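Local coordinates for uncharacterized protein (Bacteroides eggerthii DSM 20697, PDB 4ECO) that is of unknown function but, as a protein built of leucine-rich repeats, probably serves in protein binding, at residues 97-102 / 197-202; 33-38 / 102-107. All blocks are in the same frame, centred on the assembly; numbering follows the deposited sequence.

Contact 1 (97-102 / 197-202)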
loop_
_atom_site.group_PDB
_atom_site.type_symbol
_atom_site.label_atom_id
_atom_site.label_comp_id
_atom_site.label_asym_id
_atom_site.label_seq_id
_atom_site.Cartn_x
_atom_site.Cartn_y
_atom_site.Cartn_z
ATOM N N VAL A 97 16.879 7.765 -27.965
ATOM C CA VAL A 97 17.970 6.910 -27.456
ATOM C C VAL A 97 18.584 6.232 -28.673
ATOM O O VAL A 97 17.875 5.523 -29.389
ATOM C CB VAL A 97 17.500 5.934 -26.351
ATOM C CG1 VAL A 97 18.646 5.060 -25.868
ATOM C CG2 VAL A 97 16.891 6.703 -25.178
ATOM N N PRO A 98 19.857 6.572 -29.002
ATOM C CA PRO A 98 20.449 6.076 -30.257
ATOM C C PRO A 98 20.870 4.620 -30.189
ATOM O O PRO A 98 20.944 4.048 -29.109
ATOM C CB PRO A 98 21.660 6.998 -30.460
ATOM C CG PRO A 98 22.057 7.434 -29.112
ATOM C CD PRO A 98 20.818 7.424 -28.249
ATOM N N ASP A 99 21.191 4.040 -31.360
ATOM C CA ASP A 99 21.601 2.650 -31.531
ATOM C C ASP A 99 22.936 2.378 -30.853
ATOM O O ASP A 99 23.288 1.214 -30.656
ATOM C CB ASP A 99 21.677 2.299 -33.034
ATOM C CG ASP A 99 20.413 2.657 -33.794
ATOM O OD1 ASP A 99 19.314 2.239 -33.360
ATOM O OD2 ASP A 99 20.511 3.416 -34.763
ATOM N N ALA A 100 23.655 3.450 -30.470
ATOM C CA ALA A 100 24.944 3.417 -29.770
ATOM C C ALA A 100 24.828 2.695 -28.399
ATOM O O ALA A 100 25.828 2.173 -27.891
ATOM C CB ALA A 100 25.466 4.839 -29.570
ATOM N N ILE A 101 23.600 2.626 -27.841
ATOM C CA ILE A 101 23.296 2.002 -26.557
ATOM C C ILE A 101 23.753 0.521 -26.566
ATOM O O ILE A 101 24.281 0.059 -25.549
ATOM C CB ILE A 101 21.784 2.174 -26.189
ATOM C CG1 ILE A 101 21.460 1.765 -24.742
ATOM C CG2 ILE A 101 20.814 1.553 -27.183
ATOM C CD1 ILE A 101 21.448 2.911 -23.774
ATOM N N GLY A 102 23.639 -0.145 -27.726
ATOM C CA GLY A 102 24.010 -1.546 -27.947
ATOM C C GLY A 102 25.477 -1.894 -27.743
ATOM O O GLY A 102 25.822 -3.067 -27.626
ATOM N N PHE A 197 11.867 8.237 -28.298
ATOM C CA PHE A 197 12.223 7.006 -28.984
ATOM C C PHE A 197 13.280 6.237 -28.182
ATOM O O PHE A 197 14.149 6.849 -27.546
ATOM C CB PHE A 197 12.765 7.364 -30.398
ATOM C CG PHE A 197 12.877 6.228 -31.371
ATOM C CD1 PHE A 197 13.998 5.410 -31.384
ATOM C CD2 PHE A 197 11.864 5.975 -32.285
ATOM C CE1 PHE A 197 14.075 4.321 -32.251
ATOM C CE2 PHE A 197 11.951 4.896 -33.164
ATOM C CZ PHE A 197 13.065 4.084 -33.149
ATOM N N VAL A 198 13.201 4.896 -28.212
ATOM C CA VAL A 198 14.176 3.999 -27.587
ATOM C C VAL A 198 14.531 2.971 -28.639
ATOM O O VAL A 198 13.643 2.289 -29.168
ATOM C CB VAL A 198 13.779 3.340 -26.233
ATOM C CG1 VAL A 198 14.991 2.667 -25.596
ATOM C CG2 VAL A 198 13.197 4.353 -25.266
ATOM N N SER A 199 15.832 2.888 -28.955
ATOM C CA SER A 199 16.414 2.005 -29.953
ATOM C C SER A 199 16.196 0.500 -29.645
ATOM O O SER A 199 16.230 0.053 -28.495
ATOM C CB SER A 199 17.912 2.285 -30.064
ATOM O OG SER A 199 18.604 1.359 -30.883
ATOM N N LYS A 200 16.004 -0.262 -30.718
ATOM C CA LYS A 200 15.903 -1.709 -30.806
ATOM C C LYS A 200 17.131 -2.372 -30.164
ATOM O O LYS A 200 17.025 -3.473 -29.621
ATOM C CB LYS A 200 15.860 -2.025 -32.316
ATOM C CG LYS A 200 15.539 -3.440 -32.742
ATOM C CD LYS A 200 15.558 -3.524 -34.258
ATOM C CE LYS A 200 15.376 -4.942 -34.746
ATOM N NZ LYS A 200 15.312 -5.034 -36.237
ATOM N N ALA A 201 18.297 -1.669 -30.229
ATOM C CA ALA A 201 19.652 -2.061 -29.808
ATOM C C ALA A 201 19.739 -2.613 -28.387
ATOM O O ALA A 201 20.695 -3.330 -28.117
ATOM C CB ALA A 201 20.610 -0.884 -29.935
ATOM N N VAL A 202 18.747 -2.328 -27.503
ATOM C CA VAL A 202 18.673 -2.813 -26.119
ATOM C C VAL A 202 18.772 -4.399 -26.103
ATOM O O VAL A 202 19.357 -4.962 -25.170
ATOM C CB VAL A 202 17.391 -2.256 -25.432
ATOM C CG1 VAL A 202 17.179 -2.840 -24.038
ATOM C CG2 VAL A 202 17.463 -0.740 -25.344
#
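Ser199 and Asp99 are joined side chain to side chain: Ser199 OG donates to Asp99 OD1 at 2.7 Å, meeting the carboxylate on its anti side and 18° out of its plane. The same hydroxyl oxygen accepts from Ala201 N at 3.1 Å, which closes an ST turn, so Ser199 OG is held by two bonds, one given and one accepted. Glu228 N at OD1, with Asn229 N and Ser232 OG at OD2, further fixes the rotation of this buried carboxylate. With an alanine in place of Ser199, Asp99 OD1 would probably lose one of its donors and Ala201 N its turn-closing acceptor. On the backbone, Val97 N donates almost straight to Phe197 O at 2.9 Å, while the return bond from Ser199 N to Val97 O is weak. Segments 97-102 and 197-202 belong to neighbouring coils of the leucine-rich-repeat solenoid, and in each the chain passes from an extended piece into a 3-10 turn, one turn lying against the other. There, chi1 of -170° sets Ile101 CG2 between the backbone N and the carbonyl carbon, 3.7 Å from Ala201 CB and more loosely near Val202 CG2. Beside it, Ala201 CB rests 3.5 Å from Asp99 O, and Val97 CB meets Val198 CG1 at 4.2 Å.

Contact 2 (33-38 / 102-107)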
loop_
_atom_site.group_PDB
_atom_site.type_symbol
_atom_site.label_atom_id
_atom_site.label_comp_id
_atom_site.label_asym_id
_atom_site.label_seq_id
_atom_site.Cartn_x
_atom_site.Cartn_y
_atom_site.Cartn_z
ATOM N N LEU A 33 32.568 6.408 -26.137
ATOM C CA LEU A 33 32.130 7.094 -27.349
ATOM C C LEU A 33 30.615 6.922 -27.501
ATOM O O LEU A 33 29.942 7.840 -27.995
ATOM C CB LEU A 33 32.878 6.585 -28.580
ATOM C CG LEU A 33 34.396 6.667 -28.516
ATOM C CD1 LEU A 33 35.027 5.914 -29.658
ATOM C CD2 LEU A 33 34.886 8.105 -28.482
ATOM N N ALA A 34 30.078 5.763 -27.014
ATOM C CA ALA A 34 28.646 5.468 -26.965
ATOM C C ALA A 34 27.971 6.385 -25.937
ATOM O O ALA A 34 26.965 7.026 -26.272
ATOM C CB ALA A 34 28.404 4.005 -26.632
ATOM N N LEU A 35 28.562 6.523 -24.720
ATOM C CA LEU A 35 28.045 7.425 -23.684
ATOM C C LEU A 35 27.893 8.846 -24.200
ATOM O O LEU A 35 26.830 9.440 -24.023
ATOM C CB LEU A 35 28.945 7.450 -22.441
ATOM C CG LEU A 35 28.849 6.273 -21.483
ATOM C CD1 LEU A 35 29.750 6.498 -20.294
ATOM C CD2 LEU A 35 27.424 6.044 -21.020
ATOM N N LYS A 36 28.942 9.376 -24.864
ATOM C CA LYS A 36 28.949 10.730 -25.421
ATOM C C LYS A 36 27.887 10.857 -26.553
ATOM O O LYS A 36 27.162 11.860 -26.612
ATOM C CB LYS A 36 30.364 11.084 -25.912
ATOM C CG LYS A 36 30.510 12.375 -26.714
ATOM C CD LYS A 36 30.254 13.672 -25.971
ATOM C CE LYS A 36 30.420 14.797 -26.966
ATOM N NZ LYS A 36 30.076 16.112 -26.378
ATOM N N GLU A 37 27.755 9.820 -27.387
ATOM C CA GLU A 37 26.785 9.835 -28.472
ATOM C C GLU A 37 25.335 9.820 -27.892
ATOM O O GLU A 37 24.459 10.528 -28.398
ATOM C CB GLU A 37 27.043 8.661 -29.421
ATOM C CG GLU A 37 26.495 8.901 -30.818
ATOM C CD GLU A 37 27.075 8.016 -31.902
ATOM O OE1 GLU A 37 28.318 7.850 -31.941
ATOM O OE2 GLU A 37 26.283 7.533 -32.748
ATOM N N ILE A 38 25.122 9.065 -26.795
ATOM C CA ILE A 38 23.844 8.988 -26.080
ATOM C C ILE A 38 23.525 10.387 -25.501
ATOM O O ILE A 38 22.426 10.893 -25.707
ATOM C CB ILE A 38 23.897 7.872 -24.993
ATOM C CG1 ILE A 38 23.738 6.497 -25.668
ATOM C CG2 ILE A 38 22.835 8.083 -23.879
ATOM C CD1 ILE A 38 24.272 5.316 -24.863
ATOM N N GLY A 102 23.639 -0.145 -27.726
ATOM C CA GLY A 102 24.010 -1.546 -27.947
ATOM C C GLY A 102 25.477 -1.894 -27.743
ATOM O O GLY A 102 25.822 -3.067 -27.626
ATOM N N GLN A 103 26.343 -0.880 -27.668
ATOM C CA GLN A 103 27.779 -1.019 -27.428
ATOM C C GLN A 103 28.054 -1.432 -25.972
ATOM O O GLN A 103 28.977 -2.218 -25.711
ATOM C CB GLN A 103 28.500 0.318 -27.768
ATOM C CG GLN A 103 29.989 0.402 -27.417
ATOM C CD GLN A 103 30.824 -0.772 -27.871
ATOM O OE1 GLN A 103 30.706 -1.280 -28.999
ATOM N NE2 GLN A 103 31.683 -1.222 -26.979
ATOM N N LEU A 104 27.249 -0.898 -25.039
ATOM C CA LEU A 104 27.371 -1.086 -23.597
ATOM C C LEU A 104 26.879 -2.458 -23.203
ATOM O O LEU A 104 25.900 -2.569 -22.470
ATOM C CB LEU A 104 26.555 0.009 -22.862
ATOM C CG LEU A 104 26.763 1.463 -23.266
ATOM C CD1 LEU A 104 25.976 2.364 -22.365
ATOM C CD2 LEU A 104 28.214 1.844 -23.213
ATOM N N THR A 105 27.559 -3.512 -23.688
ATOM C CA THR A 105 27.149 -4.907 -23.483
ATOM C C THR A 105 27.388 -5.423 -22.042
ATOM O O THR A 105 26.852 -6.477 -21.679
ATOM C CB THR A 105 27.864 -5.800 -24.484
ATOM O OG1 THR A 105 29.279 -5.557 -24.437
ATOM C CG2 THR A 105 27.311 -5.630 -25.891
ATOM N N GLU A 106 28.128 -4.675 -21.218
ATOM C CA GLU A 106 28.398 -5.103 -19.845
ATOM C C GLU A 106 27.355 -4.556 -18.901
ATOM O O GLU A 106 27.418 -4.826 -17.691
ATOM C CB GLU A 106 29.815 -4.693 -19.377
ATOM C CG GLU A 106 30.931 -5.356 -20.167
ATOM C CD GLU A 106 30.762 -6.841 -20.442
ATOM O OE1 GLU A 106 30.508 -7.594 -19.475
ATOM O OE2 GLU A 106 30.883 -7.252 -21.622
ATOM N N LEU A 107 26.390 -3.786 -19.459
ATOM C CA LEU A 107 25.284 -3.126 -18.756
ATOM C C LEU A 107 24.371 -4.148 -18.078
ATOM O O LEU A 107 23.889 -5.091 -18.733
ATOM C CB LEU A 107 24.496 -2.298 -19.772
ATOM C CG LEU A 107 23.823 -1.005 -19.365
ATOM C CD1 LEU A 107 24.733 -0.099 -18.593
ATOM C CD2 LEU A 107 23.387 -0.259 -20.589
#
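Ala34 meets both Gln103 and Leu104 where helix 27-41 packs against the leucine-rich-repeat coil that runs from strand 96-97 to strand 109-111. The helix lies over the end of the solenoid near the N terminus, and between segments 33-38 and 102-107 the contact is apolar and buried. The methyl of Ala34 points into the coil, and its CB lies 3.9 Å from Gln103 CB and nearly as close to Gln103 CG. Only the aliphatic base of the glutamine is used: its CG stands anti to the backbone N (chi1 173°), and a bend at chi2 (49°) carries the amide away from Ala34. That amide end is held by the start of the same helix, NE2 by Glu27 and Asp31 and OE1 by Lys30, so one side chain joins the coil to the helix twice, by packing and by hydrogen bonds. The same methyl, Ala34 CB, also touches Leu104 CD2 at 4.0 Å. One residue on, Leu35 leaves the helix to one flank but turns its end inward, and its side chain crosses that of Leu104 at about a right angle; Leu35 also reaches Val83 on strand 83-87. A turn later, Ile38 points toward the coil and brings its CD1 to 4.2 Å from Leu104 CD1. Leu104 is thus the residue common to all three helix positions, and it also touches Leu86 of strand 83-87. It is the centre of an inverse gamma turn and begins a type I turn that ends at Leu107. Where the two leucines cross, Leu104 CD1 lies 4.2 Å from Leu35 CD2.

From the N terminus, the chain first forms helix 27-41, passes through strands 75-77 and 83-87, and returns to the helix at 102-107, closing contact 2 across 63 intervening residues. Contact 1 starts within that loop, at 97-102, and closes only at 197-202, after a 94-residue excursion containing three helices, so the two loops cross. They share Gly102, and their centres lie 9 Å apart. The coil 97-107 is therefore held between the helix and the next coil. Pro98, Ala100 and Ile101 of contact 1 also pack on the helix, with Ala100 O 3.4 Å from Ala34 CB and Ile101 CA 3.8 Å from Ile38 CD1.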